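Local coordinates for bifunctional dTDP-4-dehydrorhamnose 3,5-epimerase/dTDP-4-dehydrorhamnose reductase (Arabidopsis thaliana, PDB 4QQR), which catalyses the 3,5-epimerization of dTDP-4-keto-6-deoxyglucose and the NADPH-dependent 4-reduction that follows, yielding dTDP-L-rhamnose for cell-wall biosynthesis, at residues A[13-18]-A[63-68]; A[107-112]-A[162-167]. One frame throughout, in Å; residues are numbered along the deposited sequence.

Contact 1: A[13-18]-A[63-68]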
ATOM      1  N   PHE A  13     -30.947  12.413   2.002  1.00 60.24           N
ATOM      2  CA  PHE A  13     -29.866  11.430   2.070  1.00 54.67           C
ATOM      3  C   PHE A  13     -30.113  10.188   1.204  1.00 52.49           C
ATOM      4  O   PHE A  13     -31.258   9.779   1.005  1.00 54.16           O
ATOM      5  CB  PHE A  13     -29.626  11.012   3.525  1.00 48.30           C
ATOM      6  CG  PHE A  13     -29.091  12.122   4.388  1.00 54.16           C
ATOM      7  CD1 PHE A  13     -27.896  12.752   4.065  1.00 49.69           C
ATOM      8  CD2 PHE A  13     -29.782  12.540   5.532  1.00 56.50           C
ATOM      9  CE1 PHE A  13     -27.390  13.783   4.863  1.00 52.17           C
ATOM     10  CE2 PHE A  13     -29.290  13.571   6.332  1.00 53.61           C
ATOM     11  CZ  PHE A  13     -28.089  14.195   6.000  1.00 49.24           C
ATOM     12  N   ASN A  14     -29.030   9.587   0.711  1.00 48.07           N
ATOM     13  CA  ASN A  14     -29.093   8.425  -0.168  1.00 46.56           C
ATOM     14  C   ASN A  14     -27.771   7.703  -0.100  1.00 46.09           C
ATOM     15  O   ASN A  14     -26.780   8.182  -0.646  1.00 48.50           O
ATOM     16  CB  ASN A  14     -29.350   8.868  -1.616  1.00 50.08           C
ATOM     17  CG  ASN A  14     -29.528   7.692  -2.575  1.00 50.21           C
ATOM     18  OD1 ASN A  14     -29.556   6.530  -2.162  1.00 50.83           O
ATOM     19  ND2 ASN A  14     -29.664   7.996  -3.863  1.00 52.48           N
ATOM     20  N   PHE A  15     -27.734   6.550   0.554  1.00 45.54           N
ATOM     21  CA  PHE A  15     -26.442   5.918   0.824  1.00 43.08           C
ATOM     22  C   PHE A  15     -26.117   4.795  -0.124  1.00 45.84           C
ATOM     23  O   PHE A  15     -26.947   3.913  -0.370  1.00 48.31           O
ATOM     24  CB  PHE A  15     -26.349   5.396   2.256  1.00 41.77           C
ATOM     25  CG  PHE A  15     -26.461   6.465   3.309  1.00 40.92           C
ATOM     26  CD1 PHE A  15     -26.401   7.806   2.976  1.00 43.20           C
ATOM     27  CD2 PHE A  15     -26.618   6.120   4.637  1.00 38.21           C
ATOM     28  CE1 PHE A  15     -26.499   8.783   3.948  1.00 43.66           C
ATOM     29  CE2 PHE A  15     -26.714   7.092   5.614  1.00 41.44           C
ATOM     30  CZ  PHE A  15     -26.655   8.424   5.273  1.00 40.11           C
ATOM     31  N   LEU A  16     -24.899   4.838  -0.662  1.00 44.54           N
ATOM     32  CA  LEU A  16     -24.352   3.706  -1.388  1.00 43.85           C
ATOM     33  C   LEU A  16     -23.506   2.914  -0.393  1.00 45.22           C
ATOM     34  O   LEU A  16     -22.626   3.466   0.261  1.00 44.58           O
ATOM     35  CB  LEU A  16     -23.524   4.165  -2.593  1.00 42.89           C
ATOM     36  CG  LEU A  16     -22.888   3.068  -3.463  1.00 48.13           C
ATOM     37  CD1 LEU A  16     -23.944   2.125  -4.040  1.00 46.69           C
ATOM     38  CD2 LEU A  16     -22.030   3.673  -4.588  1.00 49.19           C
ATOM     39  N   ILE A  17     -23.805   1.627  -0.248  1.00 45.49           N
ATOM     40  CA  ILE A  17     -23.100   0.793   0.715  1.00 45.40           C
ATOM     41  C   ILE A  17     -22.408  -0.372   0.016  1.00 46.53           C
ATOM     42  O   ILE A  17     -22.988  -1.017  -0.852  1.00 48.73           O
ATOM     43  CB  ILE A  17     -24.061   0.273   1.804  1.00 45.72           C
ATOM     44  CG1 ILE A  17     -24.715   1.458   2.532  1.00 43.53           C
ATOM     45  CG2 ILE A  17     -23.322  -0.628   2.778  1.00 44.02           C
ATOM     46  CD1 ILE A  17     -25.870   1.075   3.459  1.00 45.93           C
ATOM     47  N   TYR A  18     -21.157  -0.629   0.381  1.00 46.69           N
ATOM     48  CA  TYR A  18     -20.441  -1.782  -0.157  1.00 47.03           C
ATOM     49  C   TYR A  18     -20.239  -2.854   0.903  1.00 47.74           C
ATOM     50  O   TYR A  18     -19.855  -2.553   2.029  1.00 47.35           O
ATOM     51  CB  TYR A  18     -19.122  -1.364  -0.834  1.00 46.67           C
ATOM     52  CG  TYR A  18     -19.374  -0.737  -2.187  1.00 47.26           C
ATOM     53  CD1 TYR A  18     -19.544   0.638  -2.315  1.00 46.16           C
ATOM     54  CD2 TYR A  18     -19.505  -1.524  -3.326  1.00 45.50           C
ATOM     55  CE1 TYR A  18     -19.804   1.217  -3.549  1.00 46.29           C
ATOM     56  CE2 TYR A  18     -19.773  -0.958  -4.563  1.00 51.03           C
ATOM     57  CZ  TYR A  18     -19.916   0.413  -4.668  1.00 50.50           C
ATOM     58  OH  TYR A  18     -20.176   0.985  -5.891  1.00 51.93           O
ATOM     59  N   HIS A  63     -23.836   9.968  -0.055  1.00 46.12           N
ATOM     60  CA  HIS A  63     -22.666   9.498   0.698  1.00 44.40           C
ATOM     61  C   HIS A  63     -22.434   8.025   0.349  1.00 46.11           C
ATOM     62  O   HIS A  63     -23.334   7.363  -0.176  1.00 45.34           O
ATOM     63  CB  HIS A  63     -22.862   9.624   2.224  1.00 45.00           C
ATOM     64  CG  HIS A  63     -23.299  10.984   2.698  1.00 46.13           C
ATOM     65  ND1 HIS A  63     -24.533  11.528   2.394  1.00 42.22           N
ATOM     66  CD2 HIS A  63     -22.679  11.888   3.495  1.00 45.59           C
ATOM     67  CE1 HIS A  63     -24.637  12.718   2.957  1.00 44.56           C
ATOM     68  NE2 HIS A  63     -23.528  12.960   3.634  1.00 44.47           N
ATOM     69  N   VAL A  64     -21.235   7.516   0.654  1.00 45.46           N
ATOM     70  CA  VAL A  64     -20.824   6.148   0.304  1.00 40.63           C
ATOM     71  C   VAL A  64     -20.226   5.454   1.525  1.00 36.82           C
ATOM     72  O   VAL A  64     -19.496   6.059   2.284  1.00 36.36           O
ATOM     73  CB  VAL A  64     -19.767   6.131  -0.858  1.00 40.86           C
ATOM     74  CG1 VAL A  64     -19.211   4.714  -1.101  1.00 39.85           C
ATOM     75  CG2 VAL A  64     -20.336   6.708  -2.141  1.00 41.42           C
ATOM     76  N   PHE A  65     -20.541   4.178   1.709  1.00 42.69           N
ATOM     77  CA  PHE A  65     -20.057   3.421   2.861  1.00 42.33           C
ATOM     78  C   PHE A  65     -19.289   2.200   2.397  1.00 42.43           C
ATOM     79  O   PHE A  65     -19.805   1.385   1.640  1.00 45.56           O
ATOM     80  CB  PHE A  65     -21.228   2.988   3.737  1.00 39.75           C
ATOM     81  CG  PHE A  65     -21.862   4.115   4.487  1.00 39.36           C
ATOM     82  CD1 PHE A  65     -22.687   5.022   3.833  1.00 37.10           C
ATOM     83  CD2 PHE A  65     -21.645   4.264   5.857  1.00 41.17           C
ATOM     84  CE1 PHE A  65     -23.268   6.074   4.520  1.00 39.24           C
ATOM     85  CE2 PHE A  65     -22.229   5.317   6.564  1.00 39.43           C
ATOM     86  CZ  PHE A  65     -23.046   6.220   5.895  1.00 38.60           C
ATOM     87  N   ASN A  66     -18.049   2.083   2.838  1.00 40.71           N
ATOM     88  CA  ASN A  66     -17.235   0.930   2.488  1.00 42.99           C
ATOM     89  C   ASN A  66     -17.132  -0.079   3.644  1.00 42.13           C
ATOM     90  O   ASN A  66     -16.311   0.064   4.557  1.00 42.52           O
ATOM     91  CB  ASN A  66     -15.842   1.381   2.037  1.00 39.78           C
ATOM     92  CG  ASN A  66     -14.869   0.218   1.906  1.00 43.53           C
ATOM     93  OD1 ASN A  66     -15.260  -0.896   1.551  1.00 41.39           O
ATOM     94  ND2 ASN A  66     -13.599   0.473   2.199  1.00 43.10           N
ATOM     95  N   ALA A  67     -17.965  -1.106   3.603  1.00 41.33           N
ATOM     96  CA  ALA A  67     -17.881  -2.158   4.601  1.00 41.02           C
ATOM     97  C   ALA A  67     -17.364  -3.423   3.928  1.00 45.27           C
ATOM     98  O   ALA A  67     -17.453  -4.505   4.486  1.00 47.42           O
ATOM     99  CB  ALA A  67     -19.226  -2.391   5.235  1.00 38.38           C
ATOM    100  N   ALA A  68     -16.790  -3.260   2.734  1.00 45.39           N
ATOM    101  CA  ALA A  68     -16.373  -4.374   1.876  1.00 47.78           C
ATOM    102  C   ALA A  68     -15.405  -5.344   2.538  1.00 51.99           C
ATOM    103  O   ALA A  68     -14.958  -6.320   1.933  1.00 52.02           O
ATOM    104  CB  ALA A  68     -15.788  -3.861   0.562  1.00 48.68           C
TER

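Contact 2: A[107-112]-A[162-167]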
ATOM      1  N   VAL A 107     -18.307  11.966   0.174  1.00 43.77           N
ATOM      2  CA  VAL A 107     -17.774  11.437   1.435  1.00 40.76           C
ATOM      3  C   VAL A 107     -17.883   9.908   1.499  1.00 42.21           C
ATOM      4  O   VAL A 107     -18.903   9.305   1.166  1.00 39.07           O
ATOM      5  CB  VAL A 107     -18.465  12.045   2.658  1.00 43.53           C
ATOM      6  CG1 VAL A 107     -17.956  11.387   3.933  1.00 40.79           C
ATOM      7  CG2 VAL A 107     -18.232  13.562   2.704  1.00 47.40           C
ATOM      8  N   LEU A 108     -16.792   9.290   1.911  1.00 44.61           N
ATOM      9  CA  LEU A 108     -16.698   7.854   1.973  1.00 40.13           C
ATOM     10  C   LEU A 108     -16.403   7.462   3.417  1.00 39.30           C
ATOM     11  O   LEU A 108     -15.381   7.837   3.986  1.00 37.22           O
ATOM     12  CB  LEU A 108     -15.568   7.397   1.054  1.00 40.36           C
ATOM     13  CG  LEU A 108     -15.031   5.999   1.300  1.00 40.36           C
ATOM     14  CD1 LEU A 108     -16.154   5.008   1.065  1.00 40.70           C
ATOM     15  CD2 LEU A 108     -13.869   5.752   0.383  1.00 37.40           C
ATOM     16  N   ILE A 109     -17.321   6.720   4.011  1.00 43.85           N
ATOM     17  CA  ILE A 109     -17.120   6.167   5.340  1.00 39.91           C
ATOM     18  C   ILE A 109     -16.435   4.825   5.195  1.00 41.19           C
ATOM     19  O   ILE A 109     -17.044   3.853   4.747  1.00 41.00           O
ATOM     20  CB  ILE A 109     -18.443   5.972   6.056  1.00 34.87           C
ATOM     21  CG1 ILE A 109     -19.186   7.312   6.153  1.00 37.51           C
ATOM     22  CG2 ILE A 109     -18.207   5.357   7.420  1.00 36.38           C
ATOM     23  CD1 ILE A 109     -18.476   8.381   7.004  1.00 35.79           C
ATOM     24  N   ASN A 110     -15.161   4.779   5.560  1.00 41.44           N
ATOM     25  CA  ASN A 110     -14.367   3.559   5.449  1.00 41.34           C
ATOM     26  C   ASN A 110     -14.187   2.844   6.812  1.00 40.95           C
ATOM     27  O   ASN A 110     -13.447   3.303   7.680  1.00 41.87           O
ATOM     28  CB  ASN A 110     -13.030   3.898   4.774  1.00 40.31           C
ATOM     29  CG  ASN A 110     -12.106   2.708   4.649  1.00 42.08           C
ATOM     30  OD1 ASN A 110     -12.434   1.718   4.002  1.00 45.06           O
ATOM     31  ND2 ASN A 110     -10.914   2.823   5.227  1.00 44.73           N
ATOM     32  N   TYR A 111     -14.908   1.742   6.990  1.00 37.34           N
ATOM     33  CA  TYR A 111     -14.767   0.875   8.145  1.00 31.92           C
ATOM     34  C   TYR A 111     -13.456   0.111   8.055  1.00 39.06           C
ATOM     35  O   TYR A 111     -13.166  -0.536   7.056  1.00 42.18           O
ATOM     36  CB  TYR A 111     -15.959  -0.083   8.214  1.00 32.68           C
ATOM     37  CG  TYR A 111     -17.259   0.657   8.425  1.00 37.88           C
ATOM     38  CD1 TYR A 111     -17.638   1.100   9.695  1.00 35.24           C
ATOM     39  CD2 TYR A 111     -18.073   0.982   7.354  1.00 37.64           C
ATOM     40  CE1 TYR A 111     -18.801   1.800   9.884  1.00 35.89           C
ATOM     41  CE2 TYR A 111     -19.241   1.688   7.536  1.00 37.04           C
ATOM     42  CZ  TYR A 111     -19.602   2.092   8.800  1.00 39.47           C
ATOM     43  OH  TYR A 111     -20.774   2.786   8.972  1.00 41.06           O
ATOM     44  N   ALA A 112     -12.643   0.200   9.097  1.00 43.13           N
ATOM     45  CA  ALA A 112     -11.300  -0.367   9.054  1.00 44.75           C
ATOM     46  C   ALA A 112     -10.937  -0.856  10.444  1.00 43.21           C
ATOM     47  O   ALA A 112     -11.822  -1.059  11.269  1.00 39.52           O
ATOM     48  CB  ALA A 112     -10.282   0.665   8.539  1.00 39.78           C
ATOM     49  N   CYS A 162     -13.351   9.066   5.508  1.00 43.17           N
ATOM     50  CA  CYS A 162     -13.393   8.994   6.960  1.00 42.94           C
ATOM     51  C   CYS A 162     -13.119   7.555   7.420  1.00 44.50           C
ATOM     52  O   CYS A 162     -14.014   6.708   7.437  1.00 42.94           O
ATOM     53  CB  CYS A 162     -14.738   9.494   7.481  1.00 40.52           C
ATOM     54  SG  CYS A 162     -14.877   9.485   9.291  1.00 44.69           S
ATOM     55  N   THR A 163     -11.859   7.297   7.770  1.00 44.82           N
ATOM     56  CA  THR A 163     -11.420   5.998   8.262  1.00 40.87           C
ATOM     57  C   THR A 163     -11.768   5.768   9.735  1.00 40.55           C
ATOM     58  O   THR A 163     -11.440   6.576  10.610  1.00 37.92           O
ATOM     59  CB  THR A 163      -9.924   5.834   8.052  1.00 37.50           C
ATOM     60  OG1 THR A 163      -9.682   5.754   6.654  1.00 40.16           O
ATOM     61  CG2 THR A 163      -9.403   4.565   8.717  1.00 39.51           C
ATOM     62  N   LEU A 164     -12.447   4.651   9.976  1.00 38.92           N
ATOM     63  CA  LEU A 164     -12.908   4.259  11.304  1.00 41.56           C
ATOM     64  C   LEU A 164     -12.154   3.008  11.787  1.00 43.68           C
ATOM     65  O   LEU A 164     -12.203   1.948  11.138  1.00 38.80           O
ATOM     66  CB  LEU A 164     -14.426   4.008  11.289  1.00 36.38           C
ATOM     67  CG  LEU A 164     -15.397   5.193  11.463  1.00 35.73           C
ATOM     68  CD1 LEU A 164     -14.787   6.472  11.008  1.00 37.79           C
ATOM     69  CD2 LEU A 164     -16.702   4.976  10.713  1.00 33.13           C
ATOM     70  N   ARG A 165     -11.451   3.134  12.916  1.00 40.11           N
ATOM     71  CA  ARG A 165     -10.730   1.998  13.483  1.00 37.90           C
ATOM     72  C   ARG A 165     -11.640   1.182  14.401  1.00 42.17           C
ATOM     73  O   ARG A 165     -11.827   1.519  15.580  1.00 45.07           O
ATOM     74  CB  ARG A 165      -9.482   2.457  14.233  1.00 37.39           C
ATOM     75  CG  ARG A 165      -8.498   3.277  13.398  1.00 39.83           C
ATOM     76  CD  ARG A 165      -7.188   3.449  14.155  1.00 42.11           C
ATOM     77  NE  ARG A 165      -6.150   4.166  13.418  1.00 39.30           N
ATOM     78  CZ  ARG A 165      -5.312   5.043  13.967  1.00 41.87           C
ATOM     79  NH1 ARG A 165      -5.400   5.331  15.258  1.00 42.41           N
ATOM     80  NH2 ARG A 165      -4.389   5.641  13.220  1.00 39.93           N
ATOM     81  N   VAL A 166     -12.209   0.114  13.847  1.00 41.13           N
ATOM     82  CA  VAL A 166     -13.061  -0.817  14.588  1.00 37.54           C
ATOM     83  C   VAL A 166     -12.181  -1.918  15.165  1.00 39.83           C
ATOM     84  O   VAL A 166     -11.290  -2.417  14.476  1.00 45.12           O
ATOM     85  CB  VAL A 166     -14.151  -1.422  13.660  1.00 38.90           C
ATOM     86  CG1 VAL A 166     -14.769  -2.692  14.252  1.00 39.32           C
ATOM     87  CG2 VAL A 166     -15.215  -0.389  13.341  1.00 35.47           C
ATOM     88  N   ARG A 167     -12.402  -2.263  16.435  1.00 41.74           N
ATOM     89  CA  ARG A 167     -11.691  -3.372  17.089  1.00 40.28           C
ATOM     90  C   ARG A 167     -12.704  -4.345  17.680  1.00 39.56           C
ATOM     91  O   ARG A 167     -13.753  -3.921  18.174  1.00 37.27           O
ATOM     92  CB  ARG A 167     -10.784  -2.878  18.222  1.00 39.09           C
ATOM     93  CG  ARG A 167      -9.574  -2.042  17.829  1.00 38.78           C
ATOM     94  CD  ARG A 167      -8.262  -2.727  18.195  1.00 35.47           C
ATOM     95  NE  ARG A 167      -8.222  -3.129  19.586  1.00 39.35           N
ATOM     96  CZ  ARG A 167      -7.428  -4.077  20.071  1.00 39.80           C
ATOM     97  NH1 ARG A 167      -6.594  -4.730  19.287  1.00 40.09           N
ATOM     98  NH2 ARG A 167      -7.474  -4.373  21.349  1.00 42.60           N
TER

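Contact 1: A[13-18]-A[63-68]
F15 and F65 meet at the apolar centre, where CE1 of F65 sits over one face of the F15 ring, displaced toward its rim and 3.4 Å from F15 CD2. The two planes are inclined at 41°, an oblique pairing. F15 also turns its edge toward the imidazole face of H63 in an offset edge-to-face pair, with CE1 of F15 3.7 Å from ND1 of H63. F13 extends this aromatic cluster: its CG stands beside the backbone N (chi1 -66°), which brings the ring edge to the H63 imidazole, F13 CD1 to H63 CE1 3.4 Å. Helix 200-212 covers this face, laying I208 on F15 and A211 on H63 and F65. On the other face L16 CB rests against V64 CG2 at 4.1 Å, under helices 49-59 and 80-103, and the Y18 hydroxyl reaches D55 by a hydrogen bond.

Between the faces the parallel backbones are joined by L16 N to H63 O, F65 N to L16 O and Y18 N to F65 O (2.7 Å), while the link from H63 N to N14 O is weak. At the polar C-terminal edge, A67 N donates to Y18 O, and N66 OD1 accepts from A68 N (3.1 Å) in an Asx turn. The order 38-41, 14-18, 63-66, with 14-18 between the strands that follow it in the chain and helices on both faces, is characteristic of the Rossmann fold.

Contact 2: A[107-112]-A[162-167]
The Y111 ring meets L164 obliquely: methyl CD2 of L164 lies 3.9 Å from Y111 CE1, and the two side chains run alongside each other in the same direction. L164 CD2 also meets I109, whose CG2 lies 3.6 Å away, while I109 CD1 reaches CB of C162. Beyond these segments, the phenol OH of Y111 is hydrogen-bonded to S207 of helix 200-212. The carboxamide of N110 belongs to the reverse face. With its CG anti to the backbone N (chi1 178°), N110 runs beside T163, and N110 ND2 donates a weak hydrogen bond to T163 OG1 at 3.5 Å.

Strands 107-113 and 161-166 are parallel neighbours in the six-stranded Rossmann sheet, and Y111 is a probable NADPH-binding residue by analogy with relatives. The two strands alternate donors and acceptors: C162 N to L108 O, N110 N to C162 O, L164 N to N110 O (2.8 Å), A112 N to L164 O and V166 N to A112 O (2.9 Å). On the face of N110 and T163, buried R165 is held by N220, a salt bridge to E152 and the carbonyls of K132 and E133.

How the contacts relate
Contacts 1 and 2 lie in one parallel sheet, their centres about 11 Å apart, and strands 63-66 and 107-113 join them directly. Probable backbone hydrogen bonds run from N66 N to I109 O (2.8 Å) and from I109 N to V64 O (2.9 Å), making strand order 14-18, 63-66, 107-113, 161-166 continuous. On the face under helix 200-212, F65 CD2 packs 3.6 Å from Y111 OH. Both contacts border the presumed NADPH site, with the side chains of A67 and Y111 each about 4 Å from that of I24. The side chain of V166 in contact 2 lies about 7 Å from a bound zinc ion.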